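Local coordinates for protein NAD(P)-dependent oxidoreductase (Pseudomonas putida, PDB 7A3W) that probably uses NADPH to reduce imines, acting in conjugate reduction and reductive amination as a multifunctional imine reductase, at residues Met72-Phe78 with Ile96-Gly102; Ile140-Gly144 with Ala172-Tyr177. One frame throughout, in Å; residues are numbered along the deposited sequence.

Interaction 1: Met72-Phe78 with Ile96-Gly102. With NDP (NADPH dihydro-nicotinamide-adenine-dinucleotide phosphate), chain F.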
ATOM      1  N   MET B  72      13.663  13.172  19.067  1.00 18.59           N
ATOM      2  CA  MET B  72      13.678  12.245  20.217  1.00 19.49           C
ATOM      3  C   MET B  72      12.562  11.218  19.999  1.00 18.23           C
ATOM      4  O   MET B  72      11.810  11.303  19.029  1.00 16.74           O
ATOM      5  CB  MET B  72      13.461  13.001  21.528  1.00 22.31           C
ATOM      6  CG  MET B  72      14.622  13.883  21.919  1.00 26.62           C
ATOM      7  SD  MET B  72      14.120  15.193  23.072  1.00 28.25           S
ATOM      8  CE  MET B  72      15.335  16.430  22.644  1.00 36.13           C
ATOM      9  N   ILE B  73      12.474  10.219  20.870  1.00 16.36           N
ATOM     10  CA  ILE B  73      11.558   9.082  20.640  1.00 17.22           C
ATOM     11  C   ILE B  73      10.132   9.626  20.452  1.00 16.52           C
ATOM     12  O   ILE B  73       9.387   9.099  19.618  1.00 16.63           O
ATOM     13  CB  ILE B  73      11.660   8.038  21.768  1.00 17.78           C
ATOM     14  CG1 ILE B  73      10.831   6.797  21.421  1.00 19.61           C
ATOM     15  CG2 ILE B  73      11.295   8.659  23.120  1.00 17.86           C
ATOM     16  CD1 ILE B  73      11.136   6.240  20.048  1.00 21.15           C
ATOM     17  N   ASP B  74       9.761  10.664  21.189  1.00 17.85           N
ATOM     18  CA  ASP B  74       8.393  11.230  21.089  1.00 18.30           C
ATOM     19  C   ASP B  74       8.357  12.679  21.569  1.00 17.09           C
ATOM     20  O   ASP B  74       9.334  13.180  22.158  1.00 16.03           O
ATOM     21  CB  ASP B  74       7.354  10.351  21.784  1.00 19.44           C
ATOM     22  CG  ASP B  74       7.531  10.211  23.278  1.00 22.51           C
ATOM     23  OD1 ASP B  74       8.105  11.127  23.897  1.00 24.32           O
ATOM     24  OD2 ASP B  74       7.088   9.184  23.814  1.00 27.05           O
ATOM     25  N   LYS B  75       7.246  13.352  21.287  1.00 18.37           N
ATOM     26  CA  LYS B  75       7.054  14.764  21.684  1.00 18.45           C
ATOM     27  C   LYS B  75       7.017  14.893  23.209  1.00 18.69           C
ATOM     28  O   LYS B  75       7.521  15.887  23.715  1.00 20.16           O
ATOM     29  CB  LYS B  75       5.808  15.310  20.995  1.00 17.84           C
ATOM     30  CG  LYS B  75       5.936  15.401  19.477  1.00 17.51           C
ATOM     31  CD  LYS B  75       4.784  16.135  18.816  1.00 17.95           C
ATOM     32  CE  LYS B  75       4.623  15.902  17.330  1.00 18.35           C
ATOM     33  NZ  LYS B  75       5.787  16.409  16.544  1.00 18.60           N
ATOM     34  N   ALA B  76       6.447  13.918  23.922  1.00 19.15           N
ATOM     35  CA  ALA B  76       6.378  13.913  25.404  1.00 21.31           C
ATOM     36  C   ALA B  76       7.771  14.119  26.017  1.00 19.42           C
ATOM     37  O   ALA B  76       7.923  14.962  26.921  1.00 19.13           O
ATOM     38  CB  ALA B  76       5.739  12.639  25.906  1.00 20.59           C
ATOM     39  N   VAL B  77       8.805  13.431  25.543  1.00 19.94           N
ATOM     40  CA  VAL B  77      10.152  13.603  26.175  1.00 21.09           C
ATOM     41  C   VAL B  77      10.723  14.982  25.843  1.00 21.15           C
ATOM     42  O   VAL B  77      11.493  15.503  26.653  1.00 21.57           O
ATOM     43  CB  VAL B  77      11.131  12.451  25.860  1.00 22.99           C
ATOM     44  CG1 VAL B  77      10.528  11.104  26.250  1.00 22.16           C
ATOM     45  CG2 VAL B  77      11.617  12.448  24.422  1.00 22.39           C
ATOM     46  N   PHE B  78      10.324  15.626  24.744  1.00 22.33           N
ATOM     47  CA  PHE B  78      10.761  17.021  24.486  1.00 21.74           C
ATOM     48  C   PHE B  78      10.060  17.970  25.464  1.00 22.69           C
ATOM     49  O   PHE B  78      10.663  18.947  25.914  1.00 22.33           O
ATOM     50  CB  PHE B  78      10.513  17.422  23.038  1.00 20.86           C
ATOM     51  CG  PHE B  78      11.007  18.811  22.753  1.00 21.08           C
ATOM     52  CD1 PHE B  78      12.325  19.170  23.022  1.00 20.95           C
ATOM     53  CD2 PHE B  78      10.148  19.781  22.272  1.00 21.93           C
ATOM     54  CE1 PHE B  78      12.778  20.457  22.752  1.00 23.10           C
ATOM     55  CE2 PHE B  78      10.599  21.070  22.026  1.00 23.11           C
ATOM     56  CZ  PHE B  78      11.910  21.410  22.281  1.00 21.81           C
ATOM     57  N   ILE B  96      12.263  26.357  16.619  1.00 16.39           N
ATOM     58  CA  ILE B  96      12.211  24.936  17.038  1.00 16.80           C
ATOM     59  C   ILE B  96      11.408  24.158  15.989  1.00 14.83           C
ATOM     60  O   ILE B  96      10.268  24.518  15.747  1.00 16.30           O
ATOM     61  CB  ILE B  96      11.571  24.834  18.429  1.00 19.94           C
ATOM     62  CG1 ILE B  96      12.450  25.504  19.482  1.00 23.57           C
ATOM     63  CG2 ILE B  96      11.267  23.391  18.770  1.00 21.47           C
ATOM     64  CD1 ILE B  96      13.543  24.626  19.977  1.00 29.39           C
ATOM     65  N   VAL B  97      11.998  23.105  15.427  1.00 15.15           N
ATOM     66  CA  VAL B  97      11.357  22.172  14.464  1.00 16.47           C
ATOM     67  C   VAL B  97      11.317  20.804  15.127  1.00 15.70           C
ATOM     68  O   VAL B  97      12.355  20.192  15.285  1.00 14.99           O
ATOM     69  CB  VAL B  97      12.086  22.107  13.120  1.00 17.41           C
ATOM     70  CG1 VAL B  97      11.336  21.216  12.148  1.00 17.09           C
ATOM     71  CG2 VAL B  97      12.255  23.494  12.523  1.00 17.96           C
ATOM     72  N   ASN B  98      10.119  20.369  15.500  1.00 15.95           N
ATOM     73  CA  ASN B  98       9.923  19.113  16.244  1.00 16.47           C
ATOM     74  C   ASN B  98       9.562  17.997  15.262  1.00 16.58           C
ATOM     75  O   ASN B  98       8.393  17.943  14.820  1.00 16.19           O
ATOM     76  CB  ASN B  98       8.846  19.376  17.279  1.00 17.64           C
ATOM     77  CG  ASN B  98       8.604  18.201  18.183  1.00 19.41           C
ATOM     78  OD1 ASN B  98       9.213  17.144  18.016  1.00 19.30           O
ATOM     79  ND2 ASN B  98       7.646  18.391  19.087  1.00 21.65           N
ATOM     80  N   MET B  99      10.525  17.123  14.926  1.00 16.84           N
ATOM     81  CA  MET B  99      10.346  15.978  14.004  1.00 15.84           C
ATOM     82  C   MET B  99      10.081  14.664  14.747  1.00 16.20           C
ATOM     83  O   MET B  99      10.112  13.579  14.104  1.00 18.52           O
ATOM     84  CB  MET B  99      11.595  15.836  13.128  1.00 16.74           C
ATOM     85  CG  MET B  99      11.759  17.014  12.226  1.00 17.59           C
ATOM     86  SD  MET B  99      13.196  16.759  11.205  1.00 18.04           S
ATOM     87  CE  MET B  99      13.216  18.312  10.305  1.00 19.21           C
ATOM     88  N   SER B 100       9.736  14.749  16.029  0.50 17.30           N
ATOM     89  CA  SER B 100       9.421  13.583  16.890  0.50 18.22           C
ATOM     90  C   SER B 100       7.933  13.240  16.738  0.50 18.30           C
ATOM     91  O   SER B 100       7.117  14.154  16.627  0.50 17.32           O
ATOM     92  CB  SER B 100       9.821  13.866  18.314  0.50 18.93           C
ATOM     93  OG  SER B 100       8.917  13.271  19.231  0.50 22.72           O
ATOM     94  N   THR B 101       7.605  11.952  16.679  1.00 16.80           N
ATOM     95  CA  THR B 101       6.215  11.441  16.669  1.00 16.45           C
ATOM     96  C   THR B 101       5.540  11.780  17.996  1.00 17.20           C
ATOM     97  O   THR B 101       6.174  11.645  19.038  1.00 18.37           O
ATOM     98  CB  THR B 101       6.174   9.928  16.447  1.00 15.72           C
ATOM     99  OG1 THR B 101       6.767   9.666  15.172  1.00 16.45           O
ATOM    100  CG2 THR B 101       4.765   9.378  16.507  1.00 15.41           C
ATOM    101  N   GLY B 102       4.286  12.234  17.935  1.00 16.46           N
ATOM    102  CA  GLY B 102       3.547  12.654  19.136  1.00 17.81           C
ATOM    103  C   GLY B 102       2.136  13.031  18.807  1.00 17.53           C
ATOM    104  O   GLY B 102       1.774  13.055  17.635  1.00 15.86           O
TER
HETATM  105  PA  NDP F 301      15.672   5.813  18.434  1.00 18.66           P
HETATM  106  O1A NDP F 301      16.840   5.391  17.589  1.00 16.23           O
HETATM  107  O2A NDP F 301      15.042   4.883  19.445  1.00 17.04           O
HETATM  108  O5B NDP F 301      16.129   7.145  19.196  1.00 19.14           O
HETATM  109  C5B NDP F 301      15.326   7.680  20.264  1.00 21.17           C
HETATM  110  C4B NDP F 301      15.985   8.962  20.700  1.00 20.90           C
HETATM  111  O4B NDP F 301      15.201   9.572  21.767  1.00 19.63           O
HETATM  112  C3B NDP F 301      17.409   8.820  21.250  1.00 19.37           C
HETATM  113  O3B NDP F 301      18.104  10.011  20.963  1.00 21.32           O
HETATM  114  C2B NDP F 301      17.125   8.655  22.735  1.00 20.08           C
HETATM  115  O2B NDP F 301      18.184   8.983  23.642  1.00 20.06           O
HETATM  116  C1B NDP F 301      16.054   9.727  22.878  1.00 19.84           C
HETATM  117  N9A NDP F 301      15.286   9.604  24.101  1.00 19.47           N
HETATM  118  C8A NDP F 301      14.471   8.585  24.514  1.00 19.91           C
HETATM  119  N7A NDP F 301      13.936   8.806  25.691  1.00 19.13           N
HETATM  120  C5A NDP F 301      14.396  10.066  26.047  1.00 19.58           C
HETATM  121  C6A NDP F 301      14.193  10.874  27.181  1.00 21.30           C
HETATM  122  N6A NDP F 301      13.404  10.538  28.208  1.00 21.94           N
HETATM  123  N1A NDP F 301      14.816  12.070  27.209  1.00 22.91           N
HETATM  124  C2A NDP F 301      15.606  12.421  26.185  1.00 24.09           C
HETATM  125  N3A NDP F 301      15.890  11.745  25.081  1.00 22.74           N
HETATM  126  C4A NDP F 301      15.244  10.562  25.076  1.00 20.67           C
HETATM  127  O3  NDP F 301      14.477   6.422  17.573  1.00 17.32           O
HETATM  128  PN  NDP F 301      14.560   7.003  16.070  1.00 16.47           P
HETATM  129  O1N NDP F 301      14.366   5.827  15.189  1.00 16.49           O
HETATM  130  O2N NDP F 301      15.807   7.816  15.892  1.00 15.87           O
HETATM  131  O5D NDP F 301      13.229   7.864  16.021  1.00 16.59           O
HETATM  132  C5D NDP F 301      13.129   9.205  16.547  1.00 16.96           C
HETATM  133  C4D NDP F 301      11.798   9.779  16.133  1.00 16.65           C
HETATM  134  O4D NDP F 301      11.737   9.901  14.686  1.00 17.25           O
HETATM  135  C3D NDP F 301      10.559   8.965  16.550  1.00 15.38           C
HETATM  136  O3D NDP F 301       9.574   9.842  17.080  1.00 14.46           O
HETATM  137  C2D NDP F 301      10.168   8.266  15.262  1.00 17.01           C
HETATM  138  O2D NDP F 301       8.789   7.919  15.257  1.00 16.43           O
HETATM  139  C1D NDP F 301      10.580   9.284  14.197  1.00 17.04           C
HETATM  140  N1N NDP F 301      10.922   8.676  12.874  1.00 18.97           N
HETATM  141  C2N NDP F 301      11.900   7.717  12.724  1.00 18.78           C
HETATM  142  C3N NDP F 301      12.081   7.047  11.531  1.00 22.19           C
HETATM  143  C7N NDP F 301      13.125   5.999  11.334  1.00 23.13           C
HETATM  144  O7N NDP F 301      13.114   5.376  10.273  1.00 20.57           O
HETATM  145  N7N NDP F 301      14.058   5.773  12.244  1.00 21.95           N
HETATM  146  C4N NDP F 301      11.260   7.428  10.361  1.00 21.49           C
HETATM  147  C5N NDP F 301      10.288   8.461  10.614  1.00 20.70           C
HETATM  148  C6N NDP F 301      10.228   9.102  11.763  1.00 19.51           C
HETATM  149  P2B NDP F 301      19.245   7.804  23.959  1.00 19.65           P
HETATM  150  O1X NDP F 301      18.383   6.594  24.314  1.00 19.85           O
HETATM  151  O2X NDP F 301      20.176   7.650  22.776  1.00 18.01           O
HETATM  152  O3X NDP F 301      19.921   8.421  25.165  1.00 19.16           O

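Interaction 2: Ile140-Gly144 with Ala172-Tyr177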
ATOM      1  N   ILE B 140       9.671  15.620   4.073  1.00 15.37           N
ATOM      2  CA  ILE B 140       9.287  15.952   5.466  1.00 15.87           C
ATOM      3  C   ILE B 140       8.085  16.893   5.379  1.00 14.90           C
ATOM      4  O   ILE B 140       8.060  17.808   4.521  1.00 15.05           O
ATOM      5  CB  ILE B 140      10.482  16.548   6.235  1.00 15.54           C
ATOM      6  CG1 ILE B 140      11.627  15.540   6.261  1.00 14.80           C
ATOM      7  CG2 ILE B 140      10.064  16.982   7.640  1.00 15.70           C
ATOM      8  CD1 ILE B 140      12.935  16.065   6.850  1.00 15.34           C
ATOM      9  N   LEU B 141       7.101  16.616   6.215  1.00 13.75           N
ATOM     10  CA  LEU B 141       5.897  17.448   6.370  1.00 15.93           C
ATOM     11  C   LEU B 141       6.199  18.517   7.414  1.00 15.79           C
ATOM     12  O   LEU B 141       6.835  18.166   8.424  1.00 16.34           O
ATOM     13  CB  LEU B 141       4.772  16.539   6.875  1.00 16.39           C
ATOM     14  CG  LEU B 141       4.388  15.360   5.979  1.00 17.28           C
ATOM     15  CD1 LEU B 141       3.169  14.671   6.580  1.00 18.85           C
ATOM     16  CD2 LEU B 141       4.121  15.808   4.540  1.00 17.04           C
ATOM     17  N   TYR B 142       5.695  19.734   7.210  1.00 16.48           N
ATOM     18  CA  TYR B 142       5.856  20.845   8.174  1.00 17.01           C
ATOM     19  C   TYR B 142       4.532  21.582   8.334  1.00 17.60           C
ATOM     20  O   TYR B 142       3.784  21.731   7.325  1.00 17.01           O
ATOM     21  CB  TYR B 142       6.912  21.838   7.704  1.00 17.13           C
ATOM     22  CG  TYR B 142       8.287  21.266   7.495  1.00 16.84           C
ATOM     23  CD1 TYR B 142       9.195  21.180   8.537  1.00 17.03           C
ATOM     24  CD2 TYR B 142       8.689  20.827   6.247  1.00 16.73           C
ATOM     25  CE1 TYR B 142      10.465  20.671   8.342  1.00 16.40           C
ATOM     26  CE2 TYR B 142       9.969  20.342   6.027  1.00 16.99           C
ATOM     27  CZ  TYR B 142      10.859  20.247   7.086  1.00 16.68           C
ATOM     28  OH  TYR B 142      12.098  19.713   6.910  1.00 16.19           O
ATOM     29  N   SER B 143       4.296  22.077   9.541  1.00 16.85           N
ATOM     30  CA  SER B 143       3.191  23.016   9.832  1.00 16.90           C
ATOM     31  C   SER B 143       3.592  23.932  10.980  1.00 18.90           C
ATOM     32  O   SER B 143       4.406  23.535  11.829  1.00 19.20           O
ATOM     33  CB  SER B 143       1.889  22.304  10.101  1.00 16.85           C
ATOM     34  OG  SER B 143       1.889  21.704  11.395  1.00 17.02           O
ATOM     35  N   GLY B 144       3.065  25.157  10.978  1.00 18.21           N
ATOM     36  CA  GLY B 144       3.333  26.129  12.048  1.00 19.16           C
ATOM     37  C   GLY B 144       3.807  27.426  11.432  1.00 19.71           C
ATOM     38  O   GLY B 144       3.394  27.744  10.314  1.00 19.05           O
ATOM     39  N   ALA B 172      -1.434  21.115  12.391  1.00 18.59           N
ATOM     40  CA  ALA B 172      -1.912  20.599  11.094  1.00 21.21           C
ATOM     41  C   ALA B 172      -1.118  19.340  10.727  1.00 21.70           C
ATOM     42  O   ALA B 172      -1.710  18.394  10.160  1.00 23.17           O
ATOM     43  CB  ALA B 172      -1.798  21.660  10.026  1.00 21.41           C
ATOM     44  N   CYS B 173       0.184  19.314  11.035  1.00 18.96           N
ATOM     45  CA  CYS B 173       1.096  18.257  10.542  1.00 18.34           C
ATOM     46  C   CYS B 173       0.685  16.901  11.129  1.00 18.49           C
ATOM     47  O   CYS B 173       0.588  15.894  10.351  1.00 19.20           O
ATOM     48  CB  CYS B 173       2.546  18.614  10.859  1.00 18.51           C
ATOM     49  SG  CYS B 173       3.700  17.290  10.448  1.00 21.65           S
ATOM     50  N   THR B 174       0.489  16.832  12.438  1.00 18.83           N
ATOM     51  CA  THR B 174       0.349  15.545  13.176  1.00 19.08           C
ATOM     52  C   THR B 174      -0.775  14.674  12.600  1.00 19.67           C
ATOM     53  O   THR B 174      -0.556  13.488  12.367  1.00 17.17           O
ATOM     54  CB  THR B 174       0.243  15.775  14.689  1.00 20.98           C
ATOM     55  OG1 THR B 174       1.585  16.015  15.095  1.00 22.52           O
ATOM     56  CG2 THR B 174      -0.296  14.583  15.451  1.00 20.07           C
ATOM     57  N   PRO B 175      -2.038  15.131  12.449  1.00 20.03           N
ATOM     58  CA  PRO B 175      -3.087  14.212  11.998  1.00 21.46           C
ATOM     59  C   PRO B 175      -2.818  13.649  10.602  1.00 19.06           C
ATOM     60  O   PRO B 175      -3.055  12.481  10.363  1.00 20.17           O
ATOM     61  CB  PRO B 175      -4.370  15.054  12.087  1.00 21.46           C
ATOM     62  CG  PRO B 175      -4.018  16.123  13.106  1.00 21.88           C
ATOM     63  CD  PRO B 175      -2.572  16.462  12.807  1.00 21.58           C
ATOM     64  N   THR B 176      -2.307  14.485   9.702  1.00 18.85           N
ATOM     65  CA  THR B 176      -1.953  14.084   8.326  1.00 18.53           C
ATOM     66  C   THR B 176      -0.810  13.071   8.369  1.00 17.24           C
ATOM     67  O   THR B 176      -0.907  12.031   7.710  1.00 15.13           O
ATOM     68  CB  THR B 176      -1.646  15.333   7.503  1.00 18.93           C
ATOM     69  OG1 THR B 176      -2.900  16.011   7.366  1.00 20.54           O
ATOM     70  CG2 THR B 176      -1.042  15.042   6.144  1.00 18.96           C
ATOM     71  N   TYR B 177       0.241  13.380   9.119  1.00 17.23           N
ATOM     72  CA  TYR B 177       1.422  12.506   9.346  1.00 16.75           C
ATOM     73  C   TYR B 177       0.953  11.151   9.850  1.00 16.78           C
ATOM     74  O   TYR B 177       1.331  10.118   9.284  1.00 16.64           O
ATOM     75  CB  TYR B 177       2.353  13.206  10.337  1.00 16.72           C
ATOM     76  CG  TYR B 177       3.469  12.416  10.959  1.00 15.88           C
ATOM     77  CD1 TYR B 177       4.664  12.227  10.279  1.00 17.26           C
ATOM     78  CD2 TYR B 177       3.385  11.946  12.264  1.00 16.92           C
ATOM     79  CE1 TYR B 177       5.742  11.579  10.859  1.00 17.28           C
ATOM     80  CE2 TYR B 177       4.441  11.253  12.845  1.00 17.30           C
ATOM     81  CZ  TYR B 177       5.636  11.096  12.151  1.00 16.50           C
ATOM     82  OH  TYR B 177       6.718  10.460  12.696  1.00 16.63           O
TER

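Interaction 1: Met72-Phe78 with Ile96-Gly102
Lys75 and Thr101 make the main-chain link between the two segments: Lys75 N donates to Thr101 O over 3.0 Å, bent to 141° at the hydrogen and coming from above the carbonyl plane. Asp74 CA adds a CA-H...O contact of 3.1 Å to the same Thr101 O. Each segment also has a local side-chain bond: Asp74, the N-cap of helix 75-83, accepts from Val77 N through OD1 in a capping bond, and Asn98 OD1 takes Ser100 N in an Asx turn at the end of strand 95-98.

The charged contact belongs to Lys75. Its chain runs extended over Asn98 ND2 and then bends at the last torsion (chi4 -64°), which turns NZ onto Ser100 O at 2.6 Å, almost head-on to the carbonyl (168°). NZ also forms a salt bridge with Asp123, so the buried ammonium is probably well compensated. Asn98 ND2, crossed by the lysine methylenes, is bonded to Tyr121.

Apolar contacts are fewer. Lys75 CG lies 3.7 Å from Gly102 CA, and the Phe78 ring meets Ile96 CG2 obliquely, with CE2 at 4.1 Å.

Both segments grip the cofactor. The O3D hydroxyl of NADPH donates to Ile73 O (2.7 Å) and accepts from Thr101 N, while Thr101 OG1, also bonded to Tyr177, pairs with O2D at 2.7 Å. Val77 packs on the adenine. Strand 67-70, helix 75-83 and strand 95-98 form a beta-alpha-beta unit, and these strand-end loops border the dinucleotide site of a Rossmann-type fold.

Interaction 2: Ile140-Gly144 with Ala172-Tyr177
Ser143 reaches from strand 140-144 to the first turn of helix 173-200, where its OG accepts a bent hydrogen bond of 3.0 Å from Cys173 N. The hydroxyl takes the rotamer wedged between the serine's own N and C (chi1 75°), which presents it to this amide and also lets it bond to Asp169 O. Ser143 CB meanwhile rests on Ala172 CB at 3.7 Å, so oxygen and methylene both press on the start of the helix. With an alanine here, Cys173 N and Asp169 O would probably be left without the hydroxyl they share, and the helix start would be less firmly fixed to the strand.

Cys173 swings its sulfur opposite its own amide (chi1 174°), laying SG 3.8 Å from Leu141 CB. Cys173 CB, nearer the backbone, lies beside Ser143 OG. Leu141 stretches outward along its extended branch, and its CD1 methyl reaches the next helical turn, 3.9 Å from Tyr177 CA and 4.2 Å from Thr176 CG2. Tyr177 meets this methyl with its backbone and CB, Leu141 CD1 lying 4.1 Å from Tyr177 CB, while the ring turns elsewhere: its hydroxyl is bonded to Thr101 and its ring meets Tyr181 edge-to-face.

Tyr142 points its side chain away from the helix, and one face of its ring is covered off-centre by Ile140 CG2. The axes of the short segments 140-144 and 173-177 approach to 8.6 Å and run roughly antiparallel, at 151°. The strand belongs to the Rossmann-type nucleotide-binding domain, whereas the helix is part of the C-terminal family region, consistent with the domain junction of the imine reductase and 6-phosphogluconate dehydrogenase-like architecture, where a long helix leaves the cofactor domain.

In the fold
From the N terminus the chain first completes interaction 1, which closes a short loop through helix 75-83 within one beta-alpha-beta unit. It then runs through helix 104-116 and strand 120-126 to strand 140-144, from which interaction 2 closes a second loop, through helix 146-157 and strand 164-165, at the start of helix 173-200. The two are in series and neither nests nor crosses, yet their centres lie about 13 Å apart and both reach the same mixed sheet. Beyond the Thr101–Tyr177 pair, Thr174 packs on Gly102 and Lys75, and Met99 on Tyr142. Together they connect the cofactor-binding loops at the strand ends to the interdomain helix, and both meet the second subunit.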